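Local coordinates for protein putative branched-chain amino acid ABC transporter (Rhodospirillum rubrum ATCC 11170, PDB 3HUT) that probably binds branched-chain or similar amino acids as the extracytoplasmic solute receptor of an ABC transporter, at residues M202-A207 / I235-P240; I198-A203 / P209-L214; A213-A216 / P222-G225. One frame throughout, in Å; residues are numbered along the deposited sequence.

Contact 1: residues M202-A207 / I235-P240; sequences MAYEDA and IDLGGP
Y204 and L237 meet at the surface, where methyl CD1 of L237 lies 4.0 Å from ring carbon CD1 of Y204. The methyl comes in at the edge of the aromatic ring, near its plane, so the phenol face plays no part in this touch. The same methyl also nears the neighbouring backbone, with L237 CD1 4.2 Å from CA of E205; one leucine branch thus settles against the first turn of helix 204-216. Y204 holds its ring between its own backbone N and carbonyl carbon (chi1 64°), which sends it out from the helix start toward helix 232-238. One face of that ring carries the side chain of E205, whose OE1 stands 3.6 Å above the plane over the ring centre, so the tyrosine is bordered by a carboxylate above and a methyl at its rim. Behind these residues the helix start is fixed by its backbone: A203, at the N-cap position, offers its O to A207 N at 2.9 Å and to D206 N at 3.2 Å. D206, in this first turn, is anchored by a salt bridge to R181 and a hydrogen bond from G179 N; its negative charge probably suits the helix N terminus. On the other side, near the end of helix 232-238, G239 N is hydrogen-bonded to I235 O (2.8 Å), and G239 itself takes a positive phi. Y204 also packs on K233 and F234 and shares a backbone hydrogen bond with A228. Between 202-207 and 235-240 themselves there is no hydrogen bond or charge pair, and just 84 Å² is buried, which implies a shallow, purely van der Waals touch between two helix ends.

Contact 2: residues I198-A203 / P209-L214; sequences IYLAMA and PFLRAL
I198 and L200 on the strand face F210, L211 and L214 on the helix, and the contact is wholly apolar, with no hydrogen bond across it. Among the aliphatic pairs, I198 CD1 and L214 CD2 reach toward each other tip to tip at 3.7 Å, closing the end of the contact where the strand is entered. Farther along, L200 CD1 lies 4.2 Å from L211 CD2, L211 reaching in with the end of its side chain although its CB does not aim straight at the strand. The aliphatic-aromatic pair is L200 with F210: methyl CD2 of L200 is 3.7 Å from ring carbon CE2 of F210, and methyl CD1 of L200 is 4.0 Å from CD2 of the same ring. Both methyls gather at the CD2-CE2 bond of the ring, CD2 of L200 approaching it obliquely. F210 and L214 both swing CG anti to the backbone N (chi1 166° and 176°), so these residues, one turn apart, lean the same way over the sheet. Backbone bonds keep that spacing, with L214 N to F210 O at 2.8 Å, whereas the preceding turn is kinked at P209, whose N makes no bond to it. I145 on strand 141-147 touches I198, L200 and F210, while V186 and I187 of helix 184-193 extend the apolar cluster beside F210. On the opposite face of the strand Y199 stacks on F159, and the OH of Y199 is hydrogen-bonded to N130. Helix and strand axes run 12.0 Å apart at 157°, nearly antiparallel. Such a strand followed by a helix returning over it is half of a beta-alpha-beta crossover, the building unit of the Rossmann-like lobes of type I periplasmic binding proteins.

Contact 3: residues A213-A216 / P222-G225; sequences ALRA and PVYG
R215 passes alongside V223, its guanidinium gripped at NH1 by two backbone carbonyls, S219 O and L221 O, both in the loop between the segments. The contact belongs to the beta-alpha-beta unit of strand 197-201, helix 204-216 and strand 223-225, and joins the last turn of the helix to the start of the second strand. The arginine gets there by bending: CG sits beside the backbone N, and the chain turns again at chi2 (-52°) before running out straight. The two bonds tie the arginine to the loop that links helix and strand, and probably limit rotation of the group. Across the contact, R215 NH2 stands 3.8 Å from methyl CG2 of V223, approaching obliquely, and 4.5 Å from CA of P222, which lies at the edge of the guanidinium near its plane. The side chains of R215 and V223 slide past each other in opposite directions. L214 adds to the same side of the guanidinium as V223, its CD2 4.1 Å above the plane and shifted toward the rim. One face of the charged group thus meets methyls, while NH1 is held by two carbonyls. V223 points its CB at the helix; Y224, next along the strand, goes to the other face of the sheet, where its OH is hydrogen-bonded to D137 and R246 and its ring meets W133 edge-to-face. Backbone bonds from this strand reach I198 and L200 on one neighbour and R246 on the other, making 223-225 an inner strand. V223 CG2 serves both helix residues, since besides the arginine it also meets L214, whose CD2 is 4.3 Å away.

Following the chain, strand 197-201 leads through 202-203 into helix 204-216, and contact 2 closes that short loop by folding the helix back over the strand. Contact 3 begins where contact 2 ends, on shared A213 and L214, and closes the next loop, onto strand 223-225. Contact 1 starts from 202-203, shared with contact 2, which it crosses, and closes the widest loop, to the end of helix 232-238, with contact 3 nested inside. Parallel strands 197-201 and 223-225 are joined by I198 and L200 to Y224. CG and CD of R212 pack on the carbonyl oxygens of G238 and L237, bringing contact 2 against contact 1. Together they fasten one helix to the sheet and the following helix.

Contact 1: residues M202-A207 / I235-P240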
loop_
_atom_site.group_PDB
_atom_site.type_symbol
_atom_site.label_atom_id
_atom_site.label_comp_id
_atom_site.label_asym_id
_atom_site.label_seq_id
_atom_site.Cartn_x
_atom_site.Cartn_y
_atom_site.Cartn_z
HETATM N N MSE A 202 13.932 -0.640 -6.279
HETATM C CA MSE A 202 13.549 -0.100 -7.572
HETATM C C MSE A 202 12.337 -0.830 -8.146
HETATM O O MSE A 202 11.882 -1.841 -7.594
HETATM C CB MSE A 202 14.720 -0.164 -8.563
HETATM C CG MSE A 202 15.127 -1.544 -9.044
HETATM SE SE MSE A 202 16.680 -1.468 -10.235
HETATM C CE MSE A 202 18.023 -1.483 -8.886
ATOM N N ALA A 203 11.817 -0.306 -9.253
ATOM C CA ALA A 203 10.634 -0.867 -9.892
ATOM C C ALA A 203 10.983 -1.894 -10.961
ATOM O O ALA A 203 12.108 -1.935 -11.459
ATOM C CB ALA A 203 9.782 0.258 -10.485
ATOM N N TYR A 204 9.996 -2.704 -11.323
ATOM C CA TYR A 204 10.191 -3.765 -12.299
ATOM C C TYR A 204 10.763 -3.356 -13.651
ATOM O O TYR A 204 11.589 -4.082 -14.210
ATOM C CB TYR A 204 8.879 -4.539 -12.505
ATOM C CG TYR A 204 7.748 -3.724 -13.094
ATOM C CD1 TYR A 204 7.645 -3.527 -14.470
ATOM C CD2 TYR A 204 6.771 -3.162 -12.273
ATOM C CE1 TYR A 204 6.590 -2.789 -15.016
ATOM C CE2 TYR A 204 5.716 -2.427 -12.803
ATOM C CZ TYR A 204 5.630 -2.244 -14.175
ATOM O OH TYR A 204 4.584 -1.524 -14.702
ATOM N N GLU A 205 10.352 -2.204 -14.178
ATOM C CA GLU A 205 10.849 -1.784 -15.491
ATOM C C GLU A 205 12.355 -1.554 -15.535
ATOM O O GLU A 205 12.972 -1.701 -16.592
ATOM C CB GLU A 205 10.134 -0.519 -15.986
ATOM C CG GLU A 205 10.425 0.713 -15.165
ATOM C CD GLU A 205 9.385 0.958 -14.098
ATOM O OE1 GLU A 205 8.742 -0.018 -13.646
ATOM O OE2 GLU A 205 9.217 2.136 -13.708
ATOM N N ASP A 206 12.945 -1.179 -14.403
ATOM C CA ASP A 206 14.389 -0.956 -14.329
ATOM C C ASP A 206 15.106 -2.203 -13.817
ATOM O O ASP A 206 16.218 -2.515 -14.247
ATOM C CB ASP A 206 14.728 0.219 -13.395
ATOM C CG ASP A 206 14.311 1.562 -13.965
ATOM O OD1 ASP A 206 14.316 1.706 -15.204
ATOM O OD2 ASP A 206 13.997 2.478 -13.173
ATOM N N ALA A 207 14.462 -2.915 -12.898
ATOM C CA ALA A 207 15.045 -4.121 -12.310
ATOM C C ALA A 207 15.190 -5.298 -13.274
ATOM O O ALA A 207 16.184 -6.020 -13.227
ATOM C CB ALA A 207 14.231 -4.545 -11.098
ATOM N N ILE A 235 8.190 -10.404 -14.728
ATOM C CA ILE A 235 8.534 -11.696 -15.301
ATOM C C ILE A 235 8.543 -11.634 -16.832
ATOM O O ILE A 235 9.427 -12.198 -17.471
ATOM C CB ILE A 235 7.543 -12.779 -14.816
ATOM C CG1 ILE A 235 7.637 -12.889 -13.286
ATOM C CG2 ILE A 235 7.841 -14.115 -15.490
ATOM C CD1 ILE A 235 6.579 -13.772 -12.659
ATOM N N ASP A 236 7.572 -10.947 -17.422
ATOM C CA ASP A 236 7.538 -10.842 -18.875
ATOM C C ASP A 236 8.784 -10.120 -19.379
ATOM O O ASP A 236 9.294 -10.431 -20.455
ATOM C CB ASP A 236 6.300 -10.080 -19.356
ATOM C CG ASP A 236 5.006 -10.753 -18.959
ATOM O OD1 ASP A 236 4.938 -11.999 -19.006
ATOM O OD2 ASP A 236 4.053 -10.029 -18.612
ATOM N N LEU A 237 9.264 -9.153 -18.599
ATOM C CA LEU A 237 10.442 -8.377 -18.970
ATOM C C LEU A 237 11.776 -9.029 -18.611
ATOM O O LEU A 237 12.770 -8.835 -19.314
ATOM C CB LEU A 237 10.387 -6.995 -18.316
ATOM C CG LEU A 237 9.261 -6.058 -18.764
ATOM C CD1 LEU A 237 9.268 -4.810 -17.895
ATOM C CD2 LEU A 237 9.448 -5.696 -20.252
ATOM N N GLY A 238 11.804 -9.785 -17.518
ATOM C CA GLY A 238 13.048 -10.409 -17.093
ATOM C C GLY A 238 13.252 -11.872 -17.451
ATOM O O GLY A 238 14.388 -12.339 -17.519
ATOM N N GLY A 239 12.161 -12.596 -17.675
ATOM C CA GLY A 239 12.265 -14.002 -18.021
ATOM C C GLY A 239 13.134 -14.772 -17.040
ATOM O O GLY A 239 13.098 -14.512 -15.836
ATOM N N PRO A 240 13.948 -15.719 -17.530
ATOM C CA PRO A 240 14.831 -16.528 -16.685
ATOM C C PRO A 240 15.655 -15.732 -15.671
ATOM O O PRO A 240 15.927 -16.214 -14.571
ATOM C CB PRO A 240 15.716 -17.246 -17.704
ATOM C CG PRO A 240 14.784 -17.435 -18.870
ATOM C CD PRO A 240 14.100 -16.084 -18.952
#

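Contact 2: residues I198-A203 / P209-L214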
loop_
_atom_site.group_PDB
_atom_site.type_symbol
_atom_site.label_atom_id
_atom_site.label_comp_id
_atom_site.label_asym_id
_atom_site.label_seq_id
_atom_site.Cartn_x
_atom_site.Cartn_y
_atom_site.Cartn_z
ATOM N N ILE A 198 21.925 -9.075 -2.758
ATOM C CA ILE A 198 21.580 -7.767 -3.295
ATOM C C ILE A 198 20.135 -7.399 -2.976
ATOM O O ILE A 198 19.231 -8.231 -3.102
ATOM C CB ILE A 198 21.740 -7.754 -4.836
ATOM C CG1 ILE A 198 23.166 -8.153 -5.212
ATOM C CG2 ILE A 198 21.394 -6.369 -5.390
ATOM C CD1 ILE A 198 23.382 -8.328 -6.706
ATOM N N TYR A 199 19.927 -6.157 -2.547
ATOM C CA TYR A 199 18.582 -5.679 -2.262
ATOM C C TYR A 199 18.295 -4.563 -3.256
ATOM O O TYR A 199 19.046 -3.590 -3.329
ATOM C CB TYR A 199 18.459 -5.118 -0.842
ATOM C CG TYR A 199 17.064 -4.596 -0.573
ATOM C CD1 TYR A 199 15.986 -5.478 -0.453
ATOM C CD2 TYR A 199 16.802 -3.224 -0.519
ATOM C CE1 TYR A 199 14.678 -5.011 -0.290
ATOM C CE2 TYR A 199 15.490 -2.745 -0.356
ATOM C CZ TYR A 199 14.438 -3.648 -0.244
ATOM O OH TYR A 199 13.140 -3.199 -0.095
ATOM N N LEU A 200 17.215 -4.703 -4.020
ATOM C CA LEU A 200 16.864 -3.699 -5.017
ATOM C C LEU A 200 15.702 -2.798 -4.609
ATOM O O LEU A 200 14.568 -3.258 -4.471
ATOM C CB LEU A 200 16.508 -4.378 -6.346
ATOM C CG LEU A 200 17.593 -5.250 -6.994
ATOM C CD1 LEU A 200 17.065 -5.865 -8.291
ATOM C CD2 LEU A 200 18.832 -4.396 -7.259
ATOM N N ALA A 201 15.988 -1.517 -4.417
ATOM C CA ALA A 201 14.946 -0.561 -4.083
ATOM C C ALA A 201 14.604 0.104 -5.405
ATOM O O ALA A 201 14.981 1.255 -5.648
ATOM C CB ALA A 201 15.469 0.472 -3.085
HETATM N N MSE A 202 13.932 -0.640 -6.279
HETATM C CA MSE A 202 13.549 -0.100 -7.572
HETATM C C MSE A 202 12.337 -0.830 -8.146
HETATM O O MSE A 202 11.882 -1.841 -7.594
HETATM C CB MSE A 202 14.720 -0.164 -8.563
HETATM C CG MSE A 202 15.127 -1.544 -9.044
HETATM SE SE MSE A 202 16.680 -1.468 -10.235
HETATM C CE MSE A 202 18.023 -1.483 -8.886
ATOM N N ALA A 203 11.817 -0.306 -9.253
ATOM C CA ALA A 203 10.634 -0.867 -9.892
ATOM C C ALA A 203 10.983 -1.894 -10.961
ATOM O O ALA A 203 12.108 -1.935 -11.459
ATOM C CB ALA A 203 9.782 0.258 -10.485
ATOM N N PRO A 209 15.761 -5.371 -16.604
ATOM C CA PRO A 209 16.978 -5.315 -17.420
ATOM C C PRO A 209 18.249 -5.427 -16.583
ATOM O O PRO A 209 19.232 -6.016 -17.026
ATOM C CB PRO A 209 16.856 -3.971 -18.150
ATOM C CG PRO A 209 15.948 -3.164 -17.274
ATOM C CD PRO A 209 14.927 -4.176 -16.824
ATOM N N PHE A 210 18.235 -4.870 -15.375
ATOM C CA PHE A 210 19.410 -4.960 -14.517
ATOM C C PHE A 210 19.753 -6.418 -14.228
ATOM O O PHE A 210 20.911 -6.824 -14.322
ATOM C CB PHE A 210 19.188 -4.249 -13.182
ATOM C CG PHE A 210 20.227 -4.590 -12.156
ATOM C CD1 PHE A 210 21.560 -4.239 -12.357
ATOM C CD2 PHE A 210 19.889 -5.322 -11.022
ATOM C CE1 PHE A 210 22.545 -4.616 -11.442
ATOM C CE2 PHE A 210 20.864 -5.705 -10.102
ATOM C CZ PHE A 210 22.194 -5.351 -10.315
ATOM N N LEU A 211 18.742 -7.198 -13.861
ATOM C CA LEU A 211 18.950 -8.605 -13.550
ATOM C C LEU A 211 19.411 -9.410 -14.765
ATOM O O LEU A 211 20.173 -10.366 -14.621
ATOM C CB LEU A 211 17.671 -9.201 -12.955
ATOM C CG LEU A 211 17.389 -8.628 -11.560
ATOM C CD1 LEU A 211 16.006 -9.026 -11.089
ATOM C CD2 LEU A 211 18.461 -9.124 -10.597
ATOM N N ARG A 212 18.949 -9.037 -15.955
ATOM C CA ARG A 212 19.381 -9.738 -17.162
ATOM C C ARG A 212 20.886 -9.495 -17.326
ATOM O O ARG A 212 21.634 -10.395 -17.694
ATOM C CB ARG A 212 18.634 -9.220 -18.401
ATOM C CG ARG A 212 17.182 -9.688 -18.521
ATOM C CD ARG A 212 16.517 -9.060 -19.747
ATOM N NE ARG A 212 17.205 -9.432 -20.980
ATOM C CZ ARG A 212 17.122 -8.748 -22.120
ATOM N NH1 ARG A 212 16.379 -7.648 -22.188
ATOM N NH2 ARG A 212 17.779 -9.169 -23.194
ATOM N N ALA A 213 21.325 -8.274 -17.043
ATOM C CA ALA A 213 22.741 -7.939 -17.156
ATOM C C ALA A 213 23.541 -8.633 -16.054
ATOM O O ALA A 213 24.619 -9.184 -16.297
ATOM C CB ALA A 213 22.927 -6.427 -17.073
ATOM N N LEU A 214 23.011 -8.603 -14.836
ATOM C CA LEU A 214 23.678 -9.235 -13.708
ATOM C C LEU A 214 23.878 -10.728 -13.973
ATOM O O LEU A 214 24.981 -11.252 -13.824
ATOM C CB LEU A 214 22.853 -9.049 -12.428
ATOM C CG LEU A 214 23.396 -9.742 -11.174
ATOM C CD1 LEU A 214 24.719 -9.100 -10.769
ATOM C CD2 LEU A 214 22.382 -9.629 -10.046
#

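Contact 3: residues A213-A216 / P222-G225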
loop_
_atom_site.group_PDB
_atom_site.type_symbol
_atom_site.label_atom_id
_atom_site.label_comp_id
_atom_site.label_asym_id
_atom_site.label_seq_id
_atom_site.Cartn_x
_atom_site.Cartn_y
_atom_site.Cartn_z
ATOM N N ALA A 213 21.325 -8.274 -17.043
ATOM C CA ALA A 213 22.741 -7.939 -17.156
ATOM C C ALA A 213 23.541 -8.633 -16.054
ATOM O O ALA A 213 24.619 -9.184 -16.297
ATOM C CB ALA A 213 22.927 -6.427 -17.073
ATOM N N LEU A 214 23.011 -8.603 -14.836
ATOM C CA LEU A 214 23.678 -9.235 -13.708
ATOM C C LEU A 214 23.878 -10.728 -13.973
ATOM O O LEU A 214 24.981 -11.252 -13.824
ATOM C CB LEU A 214 22.853 -9.049 -12.428
ATOM C CG LEU A 214 23.396 -9.742 -11.174
ATOM C CD1 LEU A 214 24.719 -9.100 -10.769
ATOM C CD2 LEU A 214 22.382 -9.629 -10.046
ATOM N N ARG A 215 22.814 -11.413 -14.374
ATOM C CA ARG A 215 22.913 -12.843 -14.634
ATOM C C ARG A 215 23.735 -13.165 -15.874
ATOM O O ARG A 215 24.363 -14.225 -15.951
ATOM C CB ARG A 215 21.522 -13.469 -14.773
ATOM C CG ARG A 215 20.638 -13.318 -13.542
ATOM C CD ARG A 215 21.334 -13.800 -12.276
ATOM N NE ARG A 215 20.415 -13.807 -11.139
ATOM C CZ ARG A 215 20.793 -13.796 -9.866
ATOM N NH1 ARG A 215 22.082 -13.775 -9.555
ATOM N NH2 ARG A 215 19.876 -13.801 -8.903
ATOM N N ALA A 216 23.728 -12.259 -16.845
ATOM C CA ALA A 216 24.480 -12.479 -18.076
ATOM C C ALA A 216 25.967 -12.518 -17.759
ATOM O O ALA A 216 26.727 -13.266 -18.377
ATOM C CB ALA A 216 24.180 -11.376 -19.082
ATOM N N PRO A 222 21.887 -14.155 -4.626
ATOM C CA PRO A 222 20.434 -14.079 -4.458
ATOM C C PRO A 222 20.005 -12.611 -4.449
ATOM O O PRO A 222 20.776 -11.731 -4.058
ATOM C CB PRO A 222 20.202 -14.777 -3.115
ATOM C CG PRO A 222 21.466 -14.498 -2.364
ATOM C CD PRO A 222 22.536 -14.700 -3.418
ATOM N N VAL A 223 18.774 -12.352 -4.876
ATOM C CA VAL A 223 18.263 -10.990 -4.937
ATOM C C VAL A 223 16.929 -10.825 -4.227
ATOM O O VAL A 223 16.024 -11.645 -4.386
ATOM C CB VAL A 223 18.085 -10.542 -6.403
ATOM C CG1 VAL A 223 17.430 -9.152 -6.457
ATOM C CG2 VAL A 223 19.435 -10.527 -7.107
ATOM N N TYR A 224 16.825 -9.762 -3.433
ATOM C CA TYR A 224 15.598 -9.425 -2.712
ATOM C C TYR A 224 15.243 -8.036 -3.219
ATOM O O TYR A 224 16.129 -7.286 -3.631
ATOM C CB TYR A 224 15.843 -9.359 -1.203
ATOM C CG TYR A 224 16.053 -10.697 -0.530
ATOM C CD1 TYR A 224 15.100 -11.213 0.349
ATOM C CD2 TYR A 224 17.214 -11.436 -0.752
ATOM C CE1 TYR A 224 15.300 -12.432 0.998
ATOM C CE2 TYR A 224 17.424 -12.655 -0.109
ATOM C CZ TYR A 224 16.462 -13.146 0.765
ATOM O OH TYR A 224 16.670 -14.344 1.417
ATOM N N GLY A 225 13.968 -7.679 -3.196
ATOM C CA GLY A 225 13.620 -6.362 -3.686
ATOM C C GLY A 225 12.308 -5.787 -3.203
ATOM O O GLY A 225 11.522 -6.444 -2.521
#